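Local coordinates for chorismate mutase (Clostridium thermocellum, PDB 1XHO), which probably catalyses the rearrangement of chorismate to prephenate, as a trimeric chorismate mutase of the AroH-like type I family, at residues K55-M60 / V119-N124; I72-T77 / T97-M102. All coordinates share one frame; numbering follows the deposited sequence.

Interaction 1. Residues K55-M60 / V119-N124; sequences KLLKEM and VMMHVN
Helix segment 55-60, carrying L56, L57 and M60, lies over strand segment 119-124 with the two axes 10.6 Å apart at closest and their N-to-C directions 36° from parallel, so V119 and M121 on the strand look up at one side of the helix. This is how a helix covers one face of a beta sheet: the backbones stay well apart and side chains fill the gap. M60, a selenomethionine, does most of the bridging. Running extended through chi2 (174°), the chain carries SE of M60 to 3.7 Å from CG1 of V119, and the bend at chi3 (78°) then turns the terminal methyl toward M121. This residue, also selenomethionine, is met tip to tip, with CE of M60 3.9 Å from CE of M121. The L57 branch CD2 is shared between two partners, 3.7 Å from CE of M121 and 4.0 Å from CG1 of V119, crossing the valine at about a right angle. L56 is placed differently: it slides past V119 in the opposite direction, its CD2 3.7 Å from the other methyl, CG2. V119 is thus met by three helix residues, with CG1 under L57 and M60 and CG2 under L56. Further along the helix flank, L56 and M60 also rest on V135, and M60 reaches I35 of the neighbouring strand, while L57 continues onto M94 and W96. M120 points away, to the sheet face where it packs on L101 of the second subunit. Every touching residue is buried and purely apolar, so the contact depends on shape and dispersion rather than directional bonds, resting on methyl and selenium groups packed at van der Waals distance.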
loop_
_atom_site.group_PDB
_atom_site.type_symbol
_atom_site.label_atom_id
_atom_site.label_comp_id
_atom_site.label_asym_id
_atom_site.label_seq_id
_atom_site.Cartn_x
_atom_site.Cartn_y
_atom_site.Cartn_z
ATOM N N LYS C 55 -2.657 19.292 7.461
ATOM C CA LYS C 55 -4.003 19.570 7.962
ATOM C C LYS C 55 -4.862 18.303 7.943
ATOM O O LYS C 55 -5.622 18.045 8.878
ATOM C CB LYS C 55 -4.672 20.691 7.143
ATOM N N LEU C 56 -4.720 17.512 6.882
ATOM C CA LEU C 56 -5.443 16.252 6.748
ATOM C C LEU C 56 -5.051 15.253 7.843
ATOM O O LEU C 56 -5.921 14.666 8.475
ATOM C CB LEU C 56 -5.223 15.655 5.345
ATOM C CG LEU C 56 -5.832 14.283 5.042
ATOM C CD1 LEU C 56 -7.335 14.245 5.337
ATOM C CD2 LEU C 56 -5.540 13.888 3.585
ATOM N N LEU C 57 -3.751 15.068 8.062
ATOM C CA LEU C 57 -3.260 14.178 9.127
ATOM C C LEU C 57 -3.708 14.635 10.521
ATOM O O LEU C 57 -4.069 13.813 11.344
ATOM C CB LEU C 57 -1.732 14.090 9.100
ATOM C CG LEU C 57 -1.092 13.485 7.850
ATOM C CD1 LEU C 57 0.446 13.676 7.873
ATOM C CD2 LEU C 57 -1.487 12.008 7.708
ATOM N N LYS C 58 -3.654 15.941 10.775
ATOM C CA LYS C 58 -4.060 16.526 12.066
ATOM C C LYS C 58 -5.548 16.262 12.316
ATOM O O LYS C 58 -5.923 15.705 13.340
ATOM C CB LYS C 58 -3.737 18.035 12.080
ATOM C CG LYS C 58 -4.167 18.827 13.334
ATOM C CD LYS C 58 -3.820 18.133 14.657
ATOM C CE LYS C 58 -4.113 19.040 15.855
ATOM N NZ LYS C 58 -3.102 20.132 16.020
ATOM N N GLU C 59 -6.369 16.619 11.335
ATOM C CA GLU C 59 -7.783 16.267 11.295
ATOM C C GLU C 59 -8.046 14.759 11.520
ATOM O O GLU C 59 -8.919 14.386 12.309
ATOM C CB GLU C 59 -8.348 16.708 9.948
ATOM C CG GLU C 59 -9.830 16.498 9.751
ATOM C CD GLU C 59 -10.673 17.502 10.487
ATOM O OE1 GLU C 59 -10.696 17.466 11.740
ATOM O OE2 GLU C 59 -11.327 18.315 9.799
HETATM N N MSE C 60 -7.294 13.896 10.834
HETATM C CA MSE C 60 -7.457 12.440 11.006
HETATM C C MSE C 60 -7.140 11.980 12.430
HETATM O O MSE C 60 -7.847 11.137 12.988
HETATM C CB MSE C 60 -6.584 11.669 10.019
HETATM C CG MSE C 60 -7.067 11.759 8.593
HETATM SE SE MSE C 60 -5.815 10.915 7.362
HETATM C CE MSE C 60 -6.300 9.112 7.703
ATOM N N VAL C 119 -4.645 9.386 1.905
ATOM C CA VAL C 119 -3.918 8.836 3.044
ATOM C C VAL C 119 -4.650 7.600 3.525
ATOM O O VAL C 119 -5.863 7.641 3.704
ATOM C CB VAL C 119 -3.858 9.840 4.237
ATOM C CG1 VAL C 119 -3.207 9.197 5.472
ATOM C CG2 VAL C 119 -3.134 11.076 3.836
HETATM N N MSE C 120 -3.910 6.508 3.717
HETATM C CA MSE C 120 -4.426 5.320 4.377
HETATM C C MSE C 120 -3.605 5.074 5.653
HETATM O O MSE C 120 -2.387 4.849 5.606
HETATM C CB MSE C 120 -4.351 4.111 3.456
HETATM C CG MSE C 120 -4.741 2.788 4.145
HETATM SE SE MSE C 120 -4.770 1.268 2.917
HETATM C CE MSE C 120 -6.641 1.478 2.227
HETATM N N MSE C 121 -4.282 5.111 6.789
HETATM C CA MSE C 121 -3.618 5.023 8.071
HETATM C C MSE C 121 -4.067 3.792 8.853
HETATM O O MSE C 121 -5.224 3.709 9.253
HETATM C CB MSE C 121 -3.940 6.287 8.853
HETATM C CG MSE C 121 -3.115 6.503 10.088
HETATM SE SE MSE C 121 -3.730 8.107 10.957
HETATM C CE MSE C 121 -3.046 9.480 9.834
ATOM N N HIS C 122 -3.151 2.845 9.073
ATOM C CA HIS C 122 -3.418 1.706 9.955
ATOM C C HIS C 122 -3.118 2.093 11.415
ATOM O O HIS C 122 -2.083 2.671 11.703
ATOM C CB HIS C 122 -2.618 0.472 9.513
ATOM C CG HIS C 122 -3.161 -0.167 8.274
ATOM N ND1 HIS C 122 -2.918 0.334 7.008
ATOM C CD2 HIS C 122 -3.982 -1.231 8.108
ATOM C CE1 HIS C 122 -3.540 -0.419 6.118
ATOM N NE2 HIS C 122 -4.196 -1.372 6.758
ATOM N N VAL C 123 -4.047 1.797 12.324
ATOM C CA VAL C 123 -3.915 2.253 13.714
ATOM C C VAL C 123 -4.316 1.176 14.687
ATOM O O VAL C 123 -5.065 0.274 14.348
ATOM C CB VAL C 123 -4.737 3.557 14.015
ATOM C CG1 VAL C 123 -4.299 4.685 13.104
ATOM C CG2 VAL C 123 -6.253 3.325 13.926
ATOM N N ASN C 124 -3.779 1.278 15.895
ATOM C CA ASN C 124 -4.214 0.453 17.008
ATOM C C ASN C 124 -5.201 1.309 17.790
ATOM O O ASN C 124 -4.882 2.425 18.181
ATOM C CB ASN C 124 -3.006 -0.023 17.847
ATOM C CG ASN C 124 -2.344 -1.293 17.265
ATOM O OD1 ASN C 124 -3.037 -2.219 16.846
ATOM N ND2 ASN C 124 -1.009 -1.331 17.230
#

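Interaction 2. Residues I72-T77 / T97-M102; sequences ISIIFT and TSTALM
Strand segment 72-77 pairs with 97-102 through I74 and F76, whose backbones meet those of A100 and M102 in the parallel pairing of a beta-alpha-beta unit: strand 71-78, helix 89-93 and strand 100-105. Three backbone bonds hold the pair. I74 uses both of its polar backbone atoms on this neighbour: its N donates to O of A100 at 2.9 Å, and its O accepts from N of M102 at 3.0 Å, a more bent bond with 134° at the hydrogen. The third, from F76 N to M102 O, is short and nearly straight, 2.7 Å and 172°. The same oxygens take CA-H contacts as well, the shortest from L101 CA to I74 O at 3.2 Å. At the other edge of the strand, I72 and S73 both face H122 of the same chain in a classic beta bulge. Two hydroxyls find partners across a subunit boundary: OG of S73 bonds to NE2 of H122 of the third subunit, and OG1 of T99 to NZ of K129 of that subunit as well as to E68 of its own chain. L101 O, likewise, is taken by R36 of the third subunit, so strand 100-105, outermost within the chain, is met there by a neighbour. On the sheet face shared by I74 and L101, the two side chains lie side by side and point the same way. With CG opposite its carbonyl carbon (chi1 -51°), L101 sets CD2 against CB of I74 at 3.7 Å and near the plane of the F76 ring, at its edge, 4.0 Å from CE2.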
loop_
_atom_site.group_PDB
_atom_site.type_symbol
_atom_site.label_atom_id
_atom_site.label_comp_id
_atom_site.label_asym_id
_atom_site.label_seq_id
_atom_site.Cartn_x
_atom_site.Cartn_y
_atom_site.Cartn_z
ATOM N N ILE C 72 0.245 2.686 13.193
ATOM C CA ILE C 72 1.057 1.568 12.718
ATOM C C ILE C 72 1.804 1.976 11.441
ATOM O O ILE C 72 3.022 1.794 11.323
ATOM C CB ILE C 72 0.171 0.325 12.447
ATOM C CG1 ILE C 72 -0.552 -0.090 13.744
ATOM C CG2 ILE C 72 1.011 -0.830 11.860
ATOM C CD1 ILE C 72 -1.669 -1.090 13.538
ATOM N N SER C 73 1.070 2.545 10.490
ATOM C CA SER C 73 1.654 2.927 9.209
ATOM C C SER C 73 0.838 4.015 8.496
ATOM O O SER C 73 -0.351 4.216 8.782
ATOM C CB SER C 73 1.829 1.690 8.321
ATOM O OG SER C 73 0.608 0.985 8.153
ATOM N N ILE C 74 1.510 4.745 7.602
ATOM C CA ILE C 74 0.852 5.742 6.773
ATOM C C ILE C 74 1.302 5.621 5.325
ATOM O O ILE C 74 2.491 5.760 5.016
ATOM C CB ILE C 74 1.057 7.191 7.266
ATOM C CG1 ILE C 74 0.942 7.257 8.798
ATOM C CG2 ILE C 74 0.036 8.099 6.552
ATOM C CD1 ILE C 74 0.877 8.636 9.380
ATOM N N ILE C 75 0.328 5.336 4.457
ATOM C CA ILE C 75 0.530 5.236 3.023
ATOM C C ILE C 75 -0.085 6.472 2.374
ATOM O O ILE C 75 -1.243 6.786 2.607
ATOM C CB ILE C 75 -0.125 3.949 2.448
ATOM C CG1 ILE C 75 0.577 2.697 3.019
ATOM C CG2 ILE C 75 -0.081 3.950 0.900
ATOM C CD1 ILE C 75 -0.071 1.357 2.581
ATOM N N PHE C 76 0.710 7.169 1.571
ATOM C CA PHE C 76 0.253 8.342 0.834
ATOM C C PHE C 76 0.180 8.060 -0.661
ATOM O O PHE C 76 1.029 7.359 -1.199
ATOM C CB PHE C 76 1.222 9.494 1.040
ATOM C CG PHE C 76 1.426 9.881 2.477
ATOM C CD1 PHE C 76 0.696 10.930 3.042
ATOM C CD2 PHE C 76 2.364 9.221 3.257
ATOM C CE1 PHE C 76 0.901 11.310 4.363
ATOM C CE2 PHE C 76 2.567 9.588 4.593
ATOM C CZ PHE C 76 1.839 10.642 5.143
ATOM N N THR C 77 -0.833 8.614 -1.327
ATOM C CA THR C 77 -0.849 8.697 -2.786
ATOM C C THR C 77 -1.126 10.118 -3.226
ATOM O O THR C 77 -1.826 10.874 -2.540
ATOM C CB THR C 77 -1.892 7.765 -3.465
ATOM O OG1 THR C 77 -3.228 8.152 -3.091
ATOM C CG2 THR C 77 -1.625 6.281 -3.124
ATOM N N THR C 97 8.102 11.072 13.635
ATOM C CA THR C 97 9.403 10.675 13.141
ATOM C C THR C 97 9.712 9.214 13.479
ATOM O O THR C 97 10.781 8.728 13.132
ATOM C CB THR C 97 10.499 11.620 13.695
ATOM O OG1 THR C 97 10.379 11.730 15.123
ATOM C CG2 THR C 97 10.351 13.020 13.081
ATOM N N SER C 98 8.763 8.518 14.121
ATOM C CA SER C 98 8.932 7.107 14.486
ATOM C C SER C 98 7.929 6.186 13.778
ATOM O O SER C 98 7.721 5.050 14.205
ATOM C CB SER C 98 8.797 6.922 16.009
ATOM O OG SER C 98 9.678 7.785 16.724
ATOM N N THR C 99 7.334 6.663 12.687
ATOM C CA THR C 99 6.252 5.938 12.017
ATOM C C THR C 99 6.643 5.563 10.587
ATOM O O THR C 99 7.236 6.342 9.877
ATOM C CB THR C 99 4.922 6.769 12.052
ATOM O OG1 THR C 99 4.520 6.950 13.415
ATOM C CG2 THR C 99 3.800 6.068 11.329
ATOM N N ALA C 100 6.308 4.337 10.199
ATOM C CA ALA C 100 6.544 3.830 8.858
ATOM C C ALA C 100 5.624 4.546 7.873
ATOM O O ALA C 100 4.382 4.514 8.014
ATOM C CB ALA C 100 6.306 2.304 8.810
ATOM N N LEU C 101 6.250 5.202 6.898
ATOM C CA LEU C 101 5.574 5.977 5.864
ATOM C C LEU C 101 5.896 5.381 4.499
ATOM O O LEU C 101 6.918 4.721 4.337
ATOM C CB LEU C 101 6.041 7.429 5.910
ATOM C CG LEU C 101 5.995 8.127 7.284
ATOM C CD1 LEU C 101 6.629 9.503 7.232
ATOM C CD2 LEU C 101 4.590 8.251 7.787
HETATM N N MSE C 102 5.032 5.628 3.519
HETATM C CA MSE C 102 5.255 5.180 2.143
HETATM C C MSE C 102 4.400 6.024 1.201
HETATM O O MSE C 102 3.236 6.335 1.513
HETATM C CB MSE C 102 4.927 3.680 2.006
HETATM C CG MSE C 102 5.193 3.082 0.610
HETATM SE SE MSE C 102 5.673 1.138 0.585
HETATM C CE MSE C 102 7.549 1.469 1.084
#

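How the interactions relate
From the N terminus, strand 32-40 is followed by helix 46-63, whose segment 55-60 later closes the long loop of interaction 1 by meeting 119-124. Inside that loop the chain runs through strand 71-78, helix 89-93 and strand 100-105, and interaction 2 closes the shorter loop from 72-77 to 97-102; it is therefore nested and the two do not cross. Strands 71-78 and 116-124 are antiparallel neighbours, so the contacts, with centres about 10 Å apart, adjoin directly: M120 N lies 2.9 Å from I75 O, probably hydrogen-bonded. Together they tie the covering helix, the sheet's centre and its 100-105 edge.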